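Local coordinates for protein MxaA (Stigmatella aurantiaca, PDB 4W4T) that reduces chain-end intermediates to primary alcohols with NADPH, as the terminal reductase domain of the myxalamid PKS-NRPS pathway, at residues A151-L156 with G216-S221; E33-L38 with Y157-M162; S192-G197 with I241-R246. All coordinates share one frame; numbering follows the deposited sequence.

Contact 1 of 3, residues A151-L156 with G216-S221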
loop_
_atom_site.group_PDB
_atom_site.type_symbol
_atom_site.label_atom_id
_atom_site.label_comp_id
_atom_site.label_asym_id
_atom_site.label_seq_id
_atom_site.Cartn_x
_atom_site.Cartn_y
_atom_site.Cartn_z
ATOM N N ALA A 151 17.607 -11.539 1.672
ATOM C CA ALA A 151 16.329 -11.533 2.383
ATOM C C ALA A 151 15.330 -10.663 1.643
ATOM O O ALA A 151 15.718 -9.740 0.934
ATOM C CB ALA A 151 16.491 -11.028 3.809
ATOM N N LEU A 152 14.051 -10.972 1.793
ATOM C CA LEU A 152 12.995 -10.077 1.312
ATOM C C LEU A 152 12.642 -9.143 2.447
ATOM O O LEU A 152 12.203 -9.594 3.502
ATOM C CB LEU A 152 11.764 -10.860 0.838
ATOM C CG LEU A 152 10.535 -10.036 0.414
ATOM C CD1 LEU A 152 10.883 -9.099 -0.731
ATOM C CD2 LEU A 152 9.384 -10.957 0.020
ATOM N N VAL A 153 12.863 -7.843 2.236
ATOM C CA VAL A 153 12.521 -6.818 3.217
ATOM C C VAL A 153 11.314 -6.033 2.716
ATOM O O VAL A 153 11.411 -5.263 1.760
ATOM C CB VAL A 153 13.697 -5.855 3.477
ATOM C CG1 VAL A 153 13.347 -4.861 4.592
ATOM C CG2 VAL A 153 14.956 -6.634 3.814
ATOM N N ASN A 154 10.167 -6.289 3.331
ATOM C CA ASN A 154 8.949 -5.558 3.041
ATOM C C ASN A 154 8.236 -5.253 4.357
ATOM O O ASN A 154 7.865 -6.163 5.101
ATOM C CB ASN A 154 8.052 -6.359 2.092
ATOM C CG ASN A 154 6.840 -5.578 1.653
ATOM O OD1 ASN A 154 6.053 -5.119 2.482
ATOM N ND2 ASN A 154 6.695 -5.398 0.352
ATOM N N PHE A 155 8.050 -3.974 4.658
ATOM C CA PHE A 155 7.528 -3.597 5.964
ATOM C C PHE A 155 5.999 -3.567 6.018
ATOM O O PHE A 155 5.413 -3.303 7.071
ATOM C CB PHE A 155 8.092 -2.238 6.385
ATOM C CG PHE A 155 9.585 -2.221 6.500
ATOM C CD1 PHE A 155 10.236 -3.118 7.331
ATOM C CD2 PHE A 155 10.342 -1.305 5.785
ATOM C CE1 PHE A 155 11.626 -3.105 7.448
ATOM C CE2 PHE A 155 11.730 -1.285 5.898
ATOM C CZ PHE A 155 12.371 -2.194 6.731
ATOM N N LEU A 156 5.362 -3.856 4.890
ATOM C CA LEU A 156 3.906 -3.903 4.835
ATOM C C LEU A 156 3.341 -5.333 4.800
ATOM O O LEU A 156 2.242 -5.582 5.308
ATOM C CB LEU A 156 3.410 -3.131 3.618
ATOM C CG LEU A 156 3.789 -1.653 3.532
ATOM C CD1 LEU A 156 3.215 -1.063 2.252
ATOM C CD2 LEU A 156 3.277 -0.922 4.748
ATOM N N GLY A 216 4.657 -7.219 12.865
ATOM C CA GLY A 216 4.892 -7.097 11.440
ATOM C C GLY A 216 5.581 -8.322 10.868
ATOM O O GLY A 216 6.352 -9.005 11.554
ATOM N N GLY A 217 5.325 -8.583 9.597
ATOM C CA GLY A 217 5.839 -9.775 8.951
ATOM C C GLY A 217 7.350 -9.825 8.832
ATOM O O GLY A 217 7.947 -10.900 8.907
ATOM N N TYR A 218 7.989 -8.677 8.626
ATOM C CA TYR A 218 9.435 -8.689 8.440
ATOM C C TYR A 218 10.127 -9.146 9.722
ATOM O O TYR A 218 10.936 -10.083 9.699
ATOM C CB TYR A 218 9.953 -7.309 8.016
ATOM C CG TYR A 218 11.468 -7.237 7.971
ATOM C CD1 TYR A 218 12.181 -7.957 7.019
ATOM C CD2 TYR A 218 12.177 -6.463 8.877
ATOM C CE1 TYR A 218 13.561 -7.909 6.980
ATOM C CE2 TYR A 218 13.566 -6.401 8.846
ATOM C CZ TYR A 218 14.247 -7.125 7.891
ATOM O OH TYR A 218 15.610 -7.082 7.834
ATOM N N ALA A 219 9.794 -8.493 10.836
ATOM C CA ALA A 219 10.386 -8.836 12.133
ATOM C C ALA A 219 10.103 -10.291 12.483
ATOM O O ALA A 219 10.977 -11.021 12.960
ATOM C CB ALA A 219 9.861 -7.916 13.220
ATOM N N GLN A 220 8.869 -10.714 12.248
ATOM C CA GLN A 220 8.491 -12.086 12.539
ATOM C C GLN A 220 9.323 -13.085 11.740
ATOM O O GLN A 220 9.810 -14.071 12.288
ATOM C CB GLN A 220 7.005 -12.279 12.255
ATOM C CG GLN A 220 6.152 -11.563 13.274
ATOM C CD GLN A 220 4.705 -11.506 12.873
ATOM O OE1 GLN A 220 4.370 -11.572 11.682
ATOM N NE2 GLN A 220 3.834 -11.393 13.863
ATOM N N SER A 221 9.516 -12.818 10.453
ATOM C CA SER A 221 10.251 -13.777 9.614
ATOM C C SER A 221 11.744 -13.817 9.979
ATOM O O SER A 221 12.381 -14.870 9.922
ATOM C CB SER A 221 10.077 -13.448 8.128
ATOM O OG SER A 221 10.729 -12.246 7.758
HETATM O O HOH W 1 6.212 -6.582 7.196
#
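V153, F155 and the backbone of L152 and N154 gather round the ring of Y218. The packing is tightest on the ring. V153 CG1 lies over one face, 4.1 Å from the centroid of the Y218 ring and offset toward the rim, a CH-pi contact. The other methyl, V153 CG2, comes 3.7 Å from Y218 CE1. L152 O meets the ring edge at Y218 CD1, 3.9 Å away. F155 and Y218 form an offset edge-to-face pair. F155 presents its edge, the planes stand at 88°, and F155 CE1 lies 3.7 Å from Y218 CD2. With chi1 173°, CG of Y218 is anti to the backbone N, which sends the ring in among these groups. Outwardly, V153 and F155 are exposed. On the looser N154 O side water 1 replaces a direct hydrogen bond, donating to N154 O at 2.7 Å and accepting from Y218 N at 3.1 Å. A151 and Y218 bind NADPH, absent from this chain, and Y218 with K222 fits the YxxxK motif of short-chain dehydrogenases. The contact joins the loop after strand 145-148 to the start of helix 217-234, with helix 159-177 packed against L152 and helix 352-362 against F155.

Contact 2 of 3, residues E33-L38 with Y157-M162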
loop_
_atom_site.group_PDB
_atom_site.type_symbol
_atom_site.label_atom_id
_atom_site.label_comp_id
_atom_site.label_asym_id
_atom_site.label_seq_id
_atom_site.Cartn_x
_atom_site.Cartn_y
_atom_site.Cartn_z
ATOM N N GLU A 33 6.716 -20.553 15.631
ATOM C CA GLU A 33 7.337 -21.569 16.470
ATOM C C GLU A 33 7.568 -22.873 15.708
ATOM O O GLU A 33 8.612 -23.510 15.855
ATOM C CB GLU A 33 6.480 -21.834 17.713
ATOM C CG GLU A 33 6.518 -20.717 18.734
ATOM C CD GLU A 33 7.843 -20.641 19.481
ATOM O OE1 GLU A 33 8.763 -21.422 19.168
ATOM O OE2 GLU A 33 7.970 -19.795 20.392
ATOM N N ALA A 34 6.586 -23.273 14.913
ATOM C CA ALA A 34 6.725 -24.464 14.087
ATOM C C ALA A 34 7.879 -24.291 13.103
ATOM O O ALA A 34 8.702 -25.192 12.940
ATOM C CB ALA A 34 5.431 -24.758 13.340
ATOM N N ASP A 35 7.931 -23.132 12.452
ATOM C CA ASP A 35 8.949 -22.855 11.430
ATOM C C ASP A 35 10.365 -22.702 12.016
ATOM O O ASP A 35 11.368 -22.872 11.302
ATOM C CB ASP A 35 8.563 -21.597 10.637
ATOM C CG ASP A 35 7.404 -21.847 9.664
ATOM O OD1 ASP A 35 7.165 -23.022 9.310
ATOM O OD2 ASP A 35 6.731 -20.877 9.243
ATOM N N ALA A 36 10.448 -22.391 13.310
ATOM C CA ALA A 36 11.739 -22.224 13.981
ATOM C C ALA A 36 12.389 -23.564 14.334
ATOM O O ALA A 36 13.510 -23.597 14.818
ATOM C CB ALA A 36 11.580 -21.368 15.239
ATOM N N VAL A 37 11.682 -24.667 14.096
ATOM C CA VAL A 37 12.257 -25.988 14.328
ATOM C C VAL A 37 13.114 -26.385 13.137
ATOM O O VAL A 37 12.631 -26.459 12.015
ATOM C CB VAL A 37 11.165 -27.038 14.575
ATOM C CG1 VAL A 37 11.762 -28.433 14.669
ATOM C CG2 VAL A 37 10.397 -26.689 15.843
ATOM N N LEU A 38 14.399 -26.628 13.386
ATOM C CA LEU A 38 15.337 -26.948 12.315
ATOM C C LEU A 38 15.321 -28.448 11.994
ATOM O O LEU A 38 15.518 -29.272 12.891
ATOM C CB LEU A 38 16.750 -26.509 12.702
ATOM C CG LEU A 38 17.830 -26.628 11.626
ATOM C CD1 LEU A 38 17.470 -25.798 10.405
ATOM C CD2 LEU A 38 19.170 -26.204 12.183
ATOM N N TYR A 157 4.080 -6.258 4.193
ATOM C CA TYR A 157 3.581 -7.630 3.972
ATOM C C TYR A 157 3.526 -8.475 5.253
ATOM O O TYR A 157 4.268 -8.227 6.198
ATOM C CB TYR A 157 4.458 -8.370 2.945
ATOM C CG TYR A 157 4.304 -7.956 1.500
ATOM C CD1 TYR A 157 3.345 -7.030 1.112
ATOM C CD2 TYR A 157 5.119 -8.513 0.516
ATOM C CE1 TYR A 157 3.203 -6.654 -0.222
ATOM C CE2 TYR A 157 4.981 -8.150 -0.820
ATOM C CZ TYR A 157 4.022 -7.222 -1.178
ATOM O OH TYR A 157 3.889 -6.856 -2.496
ATOM N N PRO A 158 2.667 -9.506 5.275
ATOM C CA PRO A 158 2.596 -10.412 6.425
ATOM C C PRO A 158 3.707 -11.466 6.424
ATOM O O PRO A 158 4.421 -11.602 5.435
ATOM C CB PRO A 158 1.233 -11.093 6.243
ATOM C CG PRO A 158 1.052 -11.125 4.782
ATOM C CD PRO A 158 1.602 -9.800 4.295
ATOM N N TYR A 159 3.828 -12.188 7.532
ATOM C CA TYR A 159 4.820 -13.254 7.683
ATOM C C TYR A 159 4.845 -14.182 6.476
ATOM O O TYR A 159 5.915 -14.464 5.927
ATOM C CB TYR A 159 4.530 -14.039 8.963
ATOM C CG TYR A 159 5.392 -15.267 9.183
ATOM C CD1 TYR A 159 6.678 -15.154 9.700
ATOM C CD2 TYR A 159 4.905 -16.534 8.907
ATOM C CE1 TYR A 159 7.455 -16.272 9.920
ATOM C CE2 TYR A 159 5.670 -17.667 9.131
ATOM C CZ TYR A 159 6.945 -17.529 9.636
ATOM O OH TYR A 159 7.719 -18.648 9.855
ATOM N N GLU A 160 3.670 -14.614 6.020
ATOM C CA GLU A 160 3.622 -15.625 4.964
ATOM C C GLU A 160 4.266 -15.136 3.662
ATOM O O GLU A 160 4.722 -15.941 2.871
ATOM C CB GLU A 160 2.173 -16.090 4.718
ATOM C CG GLU A 160 1.107 -14.988 4.772
ATOM C CD GLU A 160 0.419 -14.850 6.144
ATOM O OE1 GLU A 160 1.118 -14.615 7.165
ATOM O OE2 GLU A 160 -0.838 -14.961 6.193
ATOM N N SER A 161 4.358 -13.822 3.463
ATOM C CA SER A 161 4.933 -13.296 2.230
ATOM C C SER A 161 6.469 -13.378 2.232
ATOM O O SER A 161 7.105 -13.290 1.184
ATOM C CB SER A 161 4.511 -11.843 2.005
ATOM O OG SER A 161 3.096 -11.708 1.963
HETATM N N MSE A 162 7.058 -13.525 3.409
HETATM C CA MSE A 162 8.518 -13.499 3.515
HETATM C C MSE A 162 9.058 -14.826 4.027
HETATM O O MSE A 162 10.277 -15.007 4.194
HETATM C CB MSE A 162 8.963 -12.338 4.419
HETATM C CG MSE A 162 9.046 -11.028 3.669
HETATM SE SE MSE A 162 9.098 -9.472 4.820
HETATM C CE MSE A 162 7.218 -9.521 5.390
#
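D35 and Y159 meet through a single hydrogen bond. Y159 OH donates to D35 OD2 at 2.5 Å, a short bond. The acceptor uses its anti lone pair, on the side away from D35 OD1. It lies at the ring edge, in the plane of the tyrosine, and the carboxylate and ring planes are nearly coplanar, 18° apart. D35 CB lies 3.2 Å from Y159 OH, as expected of a hydroxyl on the anti side. With chi1 at 174° the Y159 ring swings away from the backbone N, and the hydroxyl is carried out from helix 159-177 to the acid.

The ionic part lies beside it. R163, one turn on from Y159, gives a salt bridge from NE to the same D35 OD2. Two donors therefore grip one oxygen, which would probably favour an ionised carboxylate. The bond ties the N-terminal helix 28-35 to helix 159-177, which follows strand 145-148 in the Rossmann fold.

Apolar contacts enclose the tyrosine, which is buried. V28 and M32 of helix 28-35, V167 of its own helix and V224 of helix 217-234 all touch its side chain. D35 touches V167 and V224 too. The start of helix 159-177 also faces the dimer partner, where S161 OG hydrogen-bonds G345 O of the second subunit.

Contact 3 of 3, residues S192-G197 with I241-R246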
loop_
_atom_site.group_PDB
_atom_site.type_symbol
_atom_site.label_atom_id
_atom_site.label_comp_id
_atom_site.label_asym_id
_atom_site.label_seq_id
_atom_site.Cartn_x
_atom_site.Cartn_y
_atom_site.Cartn_z
ATOM N N SER A 192 15.635 -5.826 14.345
ATOM C CA SER A 192 14.174 -5.990 14.375
ATOM C C SER A 192 13.707 -7.370 14.852
ATOM O O SER A 192 12.495 -7.615 14.949
ATOM C CB SER A 192 13.581 -5.692 13.001
ATOM O OG SER A 192 13.761 -4.325 12.710
ATOM N N VAL A 193 14.634 -8.276 15.167
ATOM C CA VAL A 193 14.227 -9.505 15.845
ATOM C C VAL A 193 13.908 -9.244 17.326
ATOM O O VAL A 193 13.422 -10.141 18.028
ATOM C CB VAL A 193 15.300 -10.622 15.752
ATOM C CG1 VAL A 193 15.674 -10.866 14.308
ATOM C CG2 VAL A 193 16.540 -10.289 16.602
ATOM N N LEU A 194 14.185 -8.021 17.778
ATOM C CA LEU A 194 13.984 -7.607 19.177
ATOM C C LEU A 194 12.689 -6.815 19.387
ATOM O O LEU A 194 12.247 -6.080 18.496
ATOM C CB LEU A 194 15.167 -6.748 19.652
ATOM C CG LEU A 194 16.575 -7.326 19.521
ATOM C CD1 LEU A 194 17.626 -6.250 19.873
ATOM C CD2 LEU A 194 16.746 -8.556 20.402
ATOM N N PRO A 195 12.085 -6.941 20.579
ATOM C CA PRO A 195 10.878 -6.153 20.878
ATOM C C PRO A 195 11.171 -4.658 20.931
ATOM O O PRO A 195 12.267 -4.261 21.336
ATOM C CB PRO A 195 10.454 -6.663 22.258
ATOM C CG PRO A 195 11.726 -7.144 22.889
ATOM C CD PRO A 195 12.537 -7.731 21.741
ATOM N N LEU A 196 10.191 -3.853 20.522
ATOM C CA LEU A 196 10.287 -2.404 20.544
ATOM C C LEU A 196 9.761 -1.867 21.860
ATOM O O LEU A 196 8.978 -2.536 22.527
ATOM C CB LEU A 196 9.476 -1.797 19.403
ATOM C CG LEU A 196 9.694 -2.352 17.997
ATOM C CD1 LEU A 196 8.624 -1.787 17.074
ATOM C CD2 LEU A 196 11.088 -1.989 17.511
ATOM N N GLY A 197 10.158 -0.652 22.221
ATOM C CA GLY A 197 9.541 0.013 23.352
ATOM C C GLY A 197 10.227 -0.172 24.700
ATOM O O GLY A 197 9.793 0.407 25.698
ATOM N N ILE A 241 26.418 -14.137 14.287
ATOM C CA ILE A 241 25.129 -13.483 14.070
ATOM C C ILE A 241 25.277 -11.984 14.192
ATOM O O ILE A 241 25.608 -11.473 15.251
ATOM C CB ILE A 241 24.071 -13.988 15.061
ATOM C CG1 ILE A 241 23.874 -15.502 14.852
ATOM C CG2 ILE A 241 22.759 -13.206 14.897
ATOM C CD1 ILE A 241 22.910 -16.142 15.845
ATOM N N LEU A 242 25.047 -11.293 13.080
ATOM C CA LEU A 242 25.240 -9.854 12.978
ATOM C C LEU A 242 23.891 -9.173 12.814
ATOM O O LEU A 242 23.171 -9.469 11.869
ATOM C CB LEU A 242 26.155 -9.534 11.794
ATOM C CG LEU A 242 27.377 -10.449 11.889
ATOM C CD1 LEU A 242 27.861 -10.946 10.544
ATOM C CD2 LEU A 242 28.463 -9.738 12.650
ATOM N N ARG A 243 23.559 -8.262 13.732
ATOM C CA ARG A 243 22.276 -7.565 13.698
ATOM C C ARG A 243 22.484 -6.080 13.423
ATOM O O ARG A 243 22.772 -5.316 14.341
ATOM C CB ARG A 243 21.533 -7.717 15.032
ATOM C CG ARG A 243 21.208 -9.129 15.474
ATOM C CD ARG A 243 20.603 -9.077 16.894
ATOM N NE ARG A 243 20.048 -10.351 17.346
ATOM C CZ ARG A 243 19.818 -10.655 18.619
ATOM N NH1 ARG A 243 20.120 -9.789 19.585
ATOM N NH2 ARG A 243 19.286 -11.830 18.930
ATOM N N PRO A 244 22.350 -5.665 12.160
ATOM C CA PRO A 244 22.452 -4.243 11.833
ATOM C C PRO A 244 21.262 -3.464 12.372
ATOM O O PRO A 244 20.188 -4.032 12.465
ATOM C CB PRO A 244 22.456 -4.231 10.302
ATOM C CG PRO A 244 22.829 -5.642 9.905
ATOM C CD PRO A 244 22.197 -6.495 10.954
ATOM N N GLY A 245 21.464 -2.204 12.726
ATOM C CA GLY A 245 20.360 -1.323 13.066
ATOM C C GLY A 245 19.733 -0.730 11.821
ATOM O O GLY A 245 19.520 -1.416 10.822
ATOM N N ARG A 246 19.432 0.562 11.876
ATOM C CA ARG A 246 18.876 1.265 10.731
ATOM C C ARG A 246 20.032 1.690 9.828
ATOM O O ARG A 246 20.783 2.620 10.154
ATOM C CB ARG A 246 18.057 2.474 11.183
ATOM C CG ARG A 246 17.601 3.363 10.053
ATOM C CD ARG A 246 16.788 4.545 10.587
ATOM N NE ARG A 246 15.501 4.134 11.145
ATOM C CZ ARG A 246 15.164 4.280 12.423
ATOM N NH1 ARG A 246 16.025 4.827 13.273
ATOM N NH2 ARG A 246 13.965 3.883 12.855
#
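V193 closes a short 3-10 turn and L194 is extended (phi -100°, psi 149°), while R243 lies on strand 239-248, and no hydrogen bond joins the two segments. The contact is made by three buried side chains. V193 and L194 place their methyls over one face of the R243 guanidinium, and both cross the arginine at about a right angle. V193 CG2 sits 3.6 Å from R243 NE and 3.9 Å from R243 CZ. L194 CD2 covers the neighbouring corner, 3.7 Å from R243 NH1. Side by side, the two methyls cover the same face of the guanidinium. R243 reaches them with a chain extended from CG to NE, its CG anti to the carbonyl carbon (chi1 -59°).

Polar partners take the nitrogens of the buried group. R243 NH2 makes a salt bridge to E226 OE2, and NH1 is hydrogen-bonded to H309 NE2. R230 brings a like charge close to NH2, which E226 probably helps to offset. A leucine at R243 would probably leave E226 without its positive mate and H309 NE2 without this donor, and open a gap under the V193 and L194 methyls.

Strand 239-248 lies in the parallel sheet between strands 185-188 and 307-310. Backbone hydrogen bonds join L242 to Y187 and S189, and R243 to Y308. The 192-197 segment belongs to the beta-alpha-beta crossover from strand 185-188 through helix 217-234 to strand 239-248, and V193 also rests on E226 and on K222, which binds NADPH, of that helix.

How the contacts relate
From the N terminus, 33-38 comes first and opens contact 2, which closes a long loop at 157-162. Before that closure 151-156 opens contact 1, so the two cross. Contact 1 closes at 216-221, but 192-197 has by then opened contact 3, which closes at 241-246; these two cross as well. Contacts 2 and 3 follow in series and do not touch, with nearest atoms about 10 Å apart. Contact 1 touches both: selenomethionine M162 packs on L152 O, N154 O and Y218 N, and A219 CB lies 3.2 Å from S192 O. Together they tie the N-terminal helix, helices 159-177 and 217-234, and strand 239-248 of the sheet.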